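Long-range contacts in aerobactin synthase IucA (Klebsiella pneumoniae subsp. pneumoniae, PDB 5JM8), which binds ATP and magnesium and, as an NRPS-independent siderophore synthetase, probably activates citrate for coupling to a hydroxylysine derivative in the assembly of aerobactin: residues V423-Q428 against P483-V488; L516-R521 against Y532-P537; W181-K186 against K250-A255. All coordinates share one frame; numbering follows the deposited sequence.

Contact 1: residues V423-Q428 against P483-V488; sequences VLLAHQ and PYYLLV. With ATP (adenosine-5'-triphosphate), chain I.
His427 and Tyr485 meet as an offset edge-to-face aromatic pair at the wall of the ATP pocket, the histidine facing the nucleotide and the tyrosine behind it, where the loop after the short strand 422-424 passes beside helix 475-500. The tyrosine turns its edge to the imidazole face; the centroids are 4.6 Å apart and the planes stand at 83°. Tyr485 CE1 lies 3.0 Å from His427 NE2. The opposite imidazole face belongs to the nucleotide: O2A of the alpha phosphate sits over it, 3.0 Å from His427 CE1. The histidine thus forms a thin partition between helix and phosphate. Its CG is anti to the carbonyl carbon (chi1 -68°), which brings the ring back beside the tyrosine although the CB is directed away from the helix.

Apolar packing secures the tyrosine. Leu425 CB covers one ring face near its rim, and Leu425 CD2 is 4.1 Å from Tyr485 CD2; Tyr484 CD2 lies over the centre of the other face. Next to this, the methyl of Ala426 meets Leu486 CD1 at 4.1 Å, and both side chains also rest on Leu413 of helix 394-420.

No hydrogen bond joins the segments directly. Ala426 O and Tyr485 O, two acceptors, are only 3.1 Å apart, a proximity probably eased by Ser490 OG, which hydrogen-bonds to Tyr485 O and weakly to Ala426 O. The loop also reaches the metal site: Leu425 O accepts from the side-chain amide of Asn430, a magnesium ligand, and probably helps to orient it. The extended Gln428 side chain passes the adenine amino group, with NE2 3.5 Å from ATP N6, a close approach and not a hydrogen bond.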
# COMPACT_ATOMS: atom_id res chain seq x y z
N VAL A 423 -20.09 -6.20 -33.43
CA VAL A 423 -18.83 -6.82 -33.80
C VAL A 423 -17.67 -6.14 -33.09
O VAL A 423 -17.37 -4.98 -33.34
CB VAL A 423 -18.60 -6.76 -35.32
CG1 VAL A 423 -17.31 -7.47 -35.71
CG2 VAL A 423 -19.78 -7.38 -36.06
N LEU A 424 -17.02 -6.87 -32.19
CA LEU A 424 -15.78 -6.41 -31.57
C LEU A 424 -14.63 -7.29 -32.05
O LEU A 424 -14.50 -8.44 -31.63
CB LEU A 424 -15.87 -6.44 -30.04
CG LEU A 424 -16.92 -5.53 -29.40
CD1 LEU A 424 -16.90 -5.69 -27.89
CD2 LEU A 424 -16.70 -4.08 -29.79
N LEU A 425 -13.81 -6.74 -32.94
CA LEU A 425 -12.69 -7.48 -33.51
C LEU A 425 -11.56 -7.56 -32.49
O LEU A 425 -10.69 -6.69 -32.44
CB LEU A 425 -12.20 -6.82 -34.79
CG LEU A 425 -13.25 -6.72 -35.90
CD1 LEU A 425 -12.75 -5.86 -37.05
CD2 LEU A 425 -13.66 -8.10 -36.39
N ALA A 426 -11.57 -8.62 -31.70
CA ALA A 426 -10.67 -8.74 -30.57
C ALA A 426 -9.32 -9.35 -30.94
O ALA A 426 -9.20 -10.56 -31.06
CB ALA A 426 -11.32 -9.57 -29.48
N HIS A 427 -8.32 -8.49 -31.12
CA HIS A 427 -6.94 -8.95 -31.24
C HIS A 427 -6.53 -9.68 -29.98
O HIS A 427 -7.24 -9.71 -28.98
CB HIS A 427 -5.96 -7.78 -31.45
CG HIS A 427 -6.10 -7.09 -32.76
ND1 HIS A 427 -6.84 -5.94 -32.92
CD2 HIS A 427 -5.56 -7.36 -33.97
CE1 HIS A 427 -6.77 -5.54 -34.18
NE2 HIS A 427 -5.99 -6.38 -34.83
N GLN A 428 -5.34 -10.27 -30.04
CA GLN A 428 -4.66 -10.73 -28.85
C GLN A 428 -4.18 -9.53 -28.03
O GLN A 428 -3.80 -9.66 -26.87
CB GLN A 428 -3.48 -11.60 -29.24
CG GLN A 428 -3.04 -12.55 -28.19
CD GLN A 428 -1.87 -13.39 -28.64
OE1 GLN A 428 -1.23 -14.04 -27.82
NE2 GLN A 428 -1.59 -13.40 -29.94
N PRO A 483 -13.40 -14.50 -37.31
CA PRO A 483 -12.74 -15.72 -36.85
C PRO A 483 -11.21 -15.66 -36.93
O PRO A 483 -10.54 -16.41 -36.22
CB PRO A 483 -13.29 -16.80 -37.79
CG PRO A 483 -13.77 -16.07 -38.98
CD PRO A 483 -14.23 -14.73 -38.51
N TYR A 484 -10.66 -14.79 -37.77
CA TYR A 484 -9.21 -14.59 -37.80
C TYR A 484 -8.74 -14.00 -36.48
O TYR A 484 -7.93 -14.61 -35.78
CB TYR A 484 -8.80 -13.66 -38.95
CG TYR A 484 -7.40 -13.10 -38.78
CD1 TYR A 484 -6.28 -13.93 -38.82
CD2 TYR A 484 -7.19 -11.74 -38.57
CE1 TYR A 484 -5.00 -13.42 -38.67
CE2 TYR A 484 -5.91 -11.22 -38.42
CZ TYR A 484 -4.82 -12.06 -38.47
OH TYR A 484 -3.56 -11.54 -38.31
N TYR A 485 -9.24 -12.82 -36.15
CA TYR A 485 -8.81 -12.11 -34.96
C TYR A 485 -9.04 -12.92 -33.69
O TYR A 485 -8.17 -12.95 -32.81
CB TYR A 485 -9.53 -10.77 -34.85
CG TYR A 485 -9.11 -9.76 -35.90
CD1 TYR A 485 -7.93 -9.04 -35.77
CD2 TYR A 485 -9.90 -9.52 -37.01
CE1 TYR A 485 -7.55 -8.12 -36.72
CE2 TYR A 485 -9.52 -8.60 -37.97
CZ TYR A 485 -8.35 -7.90 -37.82
OH TYR A 485 -7.98 -6.98 -38.77
N LEU A 486 -10.19 -13.58 -33.59
CA LEU A 486 -10.65 -14.11 -32.31
C LEU A 486 -10.27 -15.57 -32.06
O LEU A 486 -10.31 -16.02 -30.91
CB LEU A 486 -12.17 -13.95 -32.21
CG LEU A 486 -12.82 -14.30 -30.87
CD1 LEU A 486 -12.15 -13.60 -29.70
CD2 LEU A 486 -14.30 -13.96 -30.91
N LEU A 487 -9.90 -16.30 -33.11
CA LEU A 487 -9.49 -17.69 -32.95
C LEU A 487 -8.05 -17.92 -33.39
O LEU A 487 -7.27 -18.55 -32.68
CB LEU A 487 -10.42 -18.62 -33.73
CG LEU A 487 -11.81 -18.81 -33.12
CD1 LEU A 487 -12.76 -19.38 -34.14
CD2 LEU A 487 -11.74 -19.71 -31.89
N VAL A 488 -7.70 -17.42 -34.57
CA VAL A 488 -6.35 -17.57 -35.08
C VAL A 488 -5.40 -16.66 -34.32
O VAL A 488 -4.46 -17.12 -33.68
CB VAL A 488 -6.26 -17.25 -36.59
CG1 VAL A 488 -4.82 -17.37 -37.09
CG2 VAL A 488 -7.17 -18.18 -37.39
PG ATP I . -4.96 0.56 -28.95
O1G ATP I . -4.21 1.46 -28.00
O2G ATP I . -5.27 -0.80 -28.39
O3G ATP I . -6.16 1.23 -29.59
PB ATP I . -4.16 0.29 -31.73
O1B ATP I . -2.89 0.78 -32.38
O2B ATP I . -5.47 0.97 -32.04
O3B ATP I . -3.90 0.24 -30.13
PA ATP I . -4.19 -1.98 -33.48
O1A ATP I . -4.53 -0.95 -34.53
O2A ATP I . -4.95 -3.27 -33.42
O3A ATP I . -4.30 -1.29 -32.03
O5' ATP I . -2.63 -2.35 -33.57
C5' ATP I . -2.12 -3.30 -32.63
C4' ATP I . -0.66 -3.03 -32.29
O4' ATP I . -0.22 -4.05 -31.40
C3' ATP I . 0.26 -3.05 -33.50
O3' ATP I . 1.08 -1.88 -33.51
C2' ATP I . 1.09 -4.31 -33.36
O2' ATP I . 2.46 -4.08 -33.68
C1' ATP I . 0.95 -4.70 -31.90
N9 ATP I . 0.81 -6.16 -31.73
C8 ATP I . 1.65 -6.93 -31.02
N7 ATP I . 1.26 -8.23 -31.04
C5 ATP I . 0.15 -8.30 -31.79
C6 ATP I . -0.77 -9.38 -32.22
N6 ATP I . -0.54 -10.65 -31.83
N1 ATP I . -1.82 -9.03 -33.00
C2 ATP I . -2.04 -7.76 -33.39
N3 ATP I . -1.24 -6.74 -33.03
C4 ATP I . -0.15 -6.94 -32.25

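Contact 2: residues L516-R521 against Y532-P537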
# COMPACT_ATOMS: atom_id res chain seq x y z
N LEU A 516 -16.88 -26.25 -26.28
CA LEU A 516 -17.51 -25.10 -25.67
C LEU A 516 -18.08 -24.14 -26.72
O LEU A 516 -19.10 -23.50 -26.49
CB LEU A 516 -16.52 -24.38 -24.76
CG LEU A 516 -15.99 -25.24 -23.60
CD1 LEU A 516 -14.95 -24.50 -22.79
CD2 LEU A 516 -17.13 -25.71 -22.70
N LEU A 517 -17.42 -24.05 -27.87
CA LEU A 517 -17.92 -23.23 -28.97
C LEU A 517 -19.21 -23.83 -29.52
O LEU A 517 -20.09 -23.11 -30.00
CB LEU A 517 -16.89 -23.11 -30.09
CG LEU A 517 -15.67 -22.21 -29.87
CD1 LEU A 517 -14.73 -22.28 -31.06
CD2 LEU A 517 -16.08 -20.77 -29.62
N ALA A 518 -19.33 -25.15 -29.45
CA ALA A 518 -20.50 -25.86 -29.95
C ALA A 518 -21.68 -25.71 -28.99
O ALA A 518 -22.82 -25.57 -29.43
CB ALA A 518 -20.18 -27.33 -30.18
N GLU A 519 -21.39 -25.74 -27.69
CA GLU A 519 -22.41 -25.49 -26.68
C GLU A 519 -23.02 -24.11 -26.90
O GLU A 519 -24.24 -23.94 -26.85
CB GLU A 519 -21.83 -25.58 -25.27
CG GLU A 519 -21.41 -26.98 -24.84
CD GLU A 519 -20.82 -27.01 -23.44
OE1 GLU A 519 -20.79 -25.94 -22.79
OE2 GLU A 519 -20.37 -28.09 -23.01
N MET A 520 -22.15 -23.14 -27.15
CA MET A 520 -22.55 -21.75 -27.28
C MET A 520 -23.44 -21.52 -28.50
O MET A 520 -24.42 -20.77 -28.42
CB MET A 520 -21.32 -20.85 -27.38
CG MET A 520 -20.54 -20.70 -26.08
SD MET A 520 -18.91 -19.93 -26.30
CE MET A 520 -19.33 -18.60 -27.42
N ARG A 521 -23.09 -22.15 -29.61
CA ARG A 521 -23.84 -22.00 -30.86
C ARG A 521 -25.31 -22.36 -30.68
O ARG A 521 -26.19 -21.77 -31.32
CB ARG A 521 -23.22 -22.88 -31.95
CG ARG A 521 -23.99 -22.89 -33.27
CD ARG A 521 -23.45 -23.94 -34.22
NE ARG A 521 -23.41 -25.26 -33.59
CZ ARG A 521 -22.86 -26.33 -34.14
NH1 ARG A 521 -22.30 -26.26 -35.34
NH2 ARG A 521 -22.88 -27.49 -33.49
N TYR A 532 -19.66 -21.23 -39.22
CA TYR A 532 -18.47 -21.04 -40.05
C TYR A 532 -17.21 -21.54 -39.35
O TYR A 532 -16.44 -22.31 -39.92
CB TYR A 532 -18.32 -19.56 -40.41
CG TYR A 532 -17.18 -19.25 -41.36
CD1 TYR A 532 -17.31 -19.47 -42.72
CD2 TYR A 532 -15.98 -18.71 -40.89
CE1 TYR A 532 -16.28 -19.18 -43.60
CE2 TYR A 532 -14.95 -18.42 -41.76
CZ TYR A 532 -15.10 -18.65 -43.11
OH TYR A 532 -14.08 -18.36 -43.97
N VAL A 533 -17.03 -21.10 -38.11
CA VAL A 533 -15.89 -21.50 -37.30
C VAL A 533 -15.78 -23.02 -37.18
O VAL A 533 -14.71 -23.58 -37.39
CB VAL A 533 -16.00 -20.91 -35.87
CG1 VAL A 533 -14.98 -21.55 -34.93
CG2 VAL A 533 -15.82 -19.40 -35.91
N LEU A 534 -16.88 -23.67 -36.85
CA LEU A 534 -16.87 -25.09 -36.52
C LEU A 534 -16.90 -26.03 -37.73
O LEU A 534 -16.51 -27.19 -37.62
CB LEU A 534 -18.06 -25.41 -35.62
CG LEU A 534 -18.01 -24.85 -34.21
CD1 LEU A 534 -19.38 -24.88 -33.58
CD2 LEU A 534 -17.03 -25.65 -33.37
N GLU A 535 -17.37 -25.53 -38.87
CA GLU A 535 -17.77 -26.41 -39.96
C GLU A 535 -17.18 -26.05 -41.33
O GLU A 535 -17.01 -26.93 -42.17
CB GLU A 535 -19.30 -26.42 -40.05
CG GLU A 535 -19.98 -26.61 -38.70
CD GLU A 535 -21.10 -27.61 -38.72
OE1 GLU A 535 -22.05 -27.43 -39.52
OE2 GLU A 535 -21.03 -28.60 -37.96
N ASN A 536 -16.88 -24.78 -41.57
CA ASN A 536 -16.29 -24.38 -42.84
C ASN A 536 -14.86 -24.89 -42.92
O ASN A 536 -14.04 -24.55 -42.07
CB ASN A 536 -16.34 -22.87 -43.02
CG ASN A 536 -16.32 -22.46 -44.48
OD1 ASN A 536 -17.30 -22.66 -45.20
ND2 ASN A 536 -15.22 -21.85 -44.92
N PRO A 537 -14.55 -25.73 -43.94
CA PRO A 537 -13.22 -26.35 -44.01
C PRO A 537 -12.06 -25.36 -44.04
O PRO A 537 -11.01 -25.63 -43.45
CB PRO A 537 -13.27 -27.14 -45.33
CG PRO A 537 -14.70 -27.39 -45.57
CD PRO A 537 -15.42 -26.19 -45.04
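Leu534 of helix 528-535 fits against one side of helix 506-521, dividing its two methyls between neighbours. CD1 lies over one face of the Arg521 guanidinium, offset toward its rim and 3.7 Å from Arg521 NH1, and also touches the backbone at Ala518 CA (3.9 Å). CD2 turns to Leu517 CB, at 4.2 Å. One residue earlier, Val533 CG1 meets Leu517 CD1 at 3.9 Å, the two side chains crossing at about a right angle.

Glu535 approaches the guanidinium at its edge, its carboxylate plane turned 90° from that of the arginine. OE2 is 3.7 Å from Arg521 NH1, a long salt bridge. The arginine gets there by a bend at chi3 (54°), which folds the guanidinium across Leu534.

Farther out, Leu530 and Asn531 of the second helix also touch the Arg521 side chain. Leu517 and Val533 both rest on Leu487 of helix 475-500 and on Leu571, so the deeper side of this pairing of consecutive helices is hydrophobic. Asn569 ND2 donates hydrogen bonds to the carbonyl oxygens of Val533 and Asn536. Since no hydrogen bond crosses between the segments, their cohesion probably comes mainly from apolar packing, with the distant charge pair adding a modest electrostatic attraction at the rim.

Contact 3: residues W181-K186 against K250-A255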
# COMPACT_ATOMS: atom_id res chain seq x y z
N TRP A 181 2.13 19.77 -22.72
CA TRP A 181 0.90 20.52 -22.53
C TRP A 181 0.90 21.88 -23.23
O TRP A 181 1.88 22.62 -23.16
CB TRP A 181 0.65 20.74 -21.03
CG TRP A 181 0.43 19.47 -20.26
CD1 TRP A 181 1.38 18.69 -19.67
CD2 TRP A 181 -0.83 18.83 -19.99
NE1 TRP A 181 0.80 17.61 -19.05
CE2 TRP A 181 -0.56 17.68 -19.23
CE3 TRP A 181 -2.15 19.13 -20.31
CZ2 TRP A 181 -1.57 16.82 -18.80
CZ3 TRP A 181 -3.15 18.28 -19.88
CH2 TRP A 181 -2.85 17.14 -19.13
N PHE A 182 -0.20 22.17 -23.92
CA PHE A 182 -0.42 23.49 -24.53
C PHE A 182 -1.59 24.19 -23.87
O PHE A 182 -2.63 23.58 -23.62
CB PHE A 182 -0.70 23.37 -26.03
CG PHE A 182 0.47 22.92 -26.86
CD1 PHE A 182 1.74 22.77 -26.31
CD2 PHE A 182 0.30 22.66 -28.21
CE1 PHE A 182 2.80 22.36 -27.09
CE2 PHE A 182 1.36 22.25 -28.99
CZ PHE A 182 2.61 22.10 -28.43
N ALA A 183 -1.43 25.48 -23.60
CA ALA A 183 -2.57 26.33 -23.28
C ALA A 183 -3.14 26.83 -24.60
O ALA A 183 -2.44 27.48 -25.37
CB ALA A 183 -2.17 27.48 -22.38
N VAL A 184 -4.40 26.50 -24.86
CA VAL A 184 -5.01 26.74 -26.16
C VAL A 184 -6.35 27.46 -26.04
O VAL A 184 -7.18 27.10 -25.21
CB VAL A 184 -5.23 25.41 -26.92
CG1 VAL A 184 -5.82 25.67 -28.30
CG2 VAL A 184 -3.94 24.63 -27.02
N ASN A 185 -6.55 28.48 -26.88
CA ASN A 185 -7.84 29.16 -26.93
C ASN A 185 -8.90 28.21 -27.47
O ASN A 185 -8.66 27.50 -28.45
CB ASN A 185 -7.75 30.43 -27.80
CG ASN A 185 -9.02 31.27 -27.75
OD1 ASN A 185 -10.12 30.74 -27.66
ND2 ASN A 185 -8.85 32.58 -27.82
N LYS A 186 -10.06 28.20 -26.83
CA LYS A 186 -11.14 27.27 -27.17
C LYS A 186 -11.57 27.36 -28.63
O LYS A 186 -12.12 26.40 -29.18
CB LYS A 186 -12.34 27.51 -26.27
CG LYS A 186 -12.95 28.90 -26.40
CD LYS A 186 -14.12 29.06 -25.44
CE LYS A 186 -14.75 30.43 -25.54
NZ LYS A 186 -15.86 30.60 -24.57
N LYS A 250 -0.02 28.55 -26.29
CA LYS A 250 1.16 28.72 -25.46
C LYS A 250 1.73 27.35 -25.11
O LYS A 250 1.01 26.46 -24.64
CB LYS A 250 0.84 29.50 -24.18
CG LYS A 250 2.04 29.70 -23.27
CD LYS A 250 1.67 30.48 -22.01
CE LYS A 250 2.88 30.67 -21.11
NZ LYS A 250 2.55 31.40 -19.86
N ASP A 251 3.02 27.18 -25.35
CA ASP A 251 3.70 25.92 -25.07
C ASP A 251 4.16 25.86 -23.61
O ASP A 251 5.11 26.55 -23.22
CB ASP A 251 4.90 25.76 -26.01
CG ASP A 251 5.56 24.41 -25.89
OD1 ASP A 251 5.15 23.60 -25.04
OD2 ASP A 251 6.51 24.15 -26.67
N LEU A 252 3.50 25.02 -22.82
CA LEU A 252 3.79 24.93 -21.39
C LEU A 252 4.87 23.89 -21.09
O LEU A 252 5.37 23.82 -19.97
CB LEU A 252 2.51 24.59 -20.62
CG LEU A 252 1.36 25.59 -20.75
CD1 LEU A 252 0.14 25.12 -19.97
CD2 LEU A 252 1.78 26.98 -20.28
N GLY A 253 5.22 23.09 -22.09
CA GLY A 253 6.24 22.07 -21.93
C GLY A 253 5.70 20.80 -21.31
O GLY A 253 4.48 20.58 -21.25
N GLU A 254 6.61 19.94 -20.85
CA GLU A 254 6.23 18.69 -20.19
C GLU A 254 5.94 18.92 -18.71
O GLU A 254 6.60 19.73 -18.06
CB GLU A 254 7.34 17.65 -20.35
CG GLU A 254 7.66 17.30 -21.79
CD GLU A 254 8.80 16.32 -21.90
OE1 GLU A 254 9.37 15.95 -20.85
OE2 GLU A 254 9.13 15.92 -23.04
N ALA A 255 4.97 18.19 -18.19
CA ALA A 255 4.58 18.33 -16.79
C ALA A 255 3.64 17.22 -16.34
O ALA A 255 2.89 16.67 -17.15
CB ALA A 255 3.93 19.68 -16.56
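Ala183 and Lys250 form a hydrogen-bonded antiparallel pair in a three-stranded sheet whose central strand, 177-185, runs between 221-226 and 249-255. Both of their bonds are 2.8 Å: Lys250 N to Ala183 O is the straighter, at 164° at the hydrogen, and Ala183 N to Lys250 O matches it in length.

Farther along, the ladder is interrupted by a classic beta bulge, in which Leu252 and Gly253 both face Trp181. Leu252 N donates to Trp181 O, and Trp181 N to Gly253 O. Here the packing is tight. Leu252 CD1 reaches the methyl of Ala183 at 4.1 Å, while the buried indole, backed by Ala206 and Asn209 of helix 198-209, follows the edge strand around its corner at Glu254. Trp181 CD1 packs on Ala255 CB.

The outer margin is looser and more polar. Lys250 starts on the same face as Ala183, but its chain, fully extended with CG anti to the backbone N (chi1 179°), leads away to a salt bridge with Glu216. On the other face, Asp251 lies across from Phe182 as a non-hydrogen-bonded pair. The carboxylate meets the ring at its edge, with OD1 3.4 Å from Phe182 CE1. OD1 also accepts from Gly253 N at 3.0 Å, an Asx turn that probably helps to hold the bulge in shape, while OD2 forms a salt bridge with Arg180. Each carboxylate oxygen thus has a polar partner of its own, although the group lies at the sheet margin. The tight end of the contact, by contrast, is closed beyond the corner by the hydrogen bond from Trp181 NE1 to Ala255 O (3.0 Å), its donor 36° above the carbonyl plane.

How the contacts relate
Contacts 1 and 2 form a continuous path from nucleotide to periphery, whereas contact 3 is separate. The centres of contacts 1 and 2 are about 15 Å apart, and helix 475-500 connects them: the helix turn that presents Tyr485 to His427, and so to the back of the pocket wall, presents Leu487 the other way, where its CD2 lies 4.0 Å from Leu517 CD1. Pro483 likewise packs on Tyr532. Contact 2 is thus one layer behind the pocket wall. Contact 3 belongs to the IucA/IucC family region, not the FhuF-like one, its centre about 39 Å from that of contact 1 and 53 Å from that of contact 2, on the opposite side of the chain's centre from the latter.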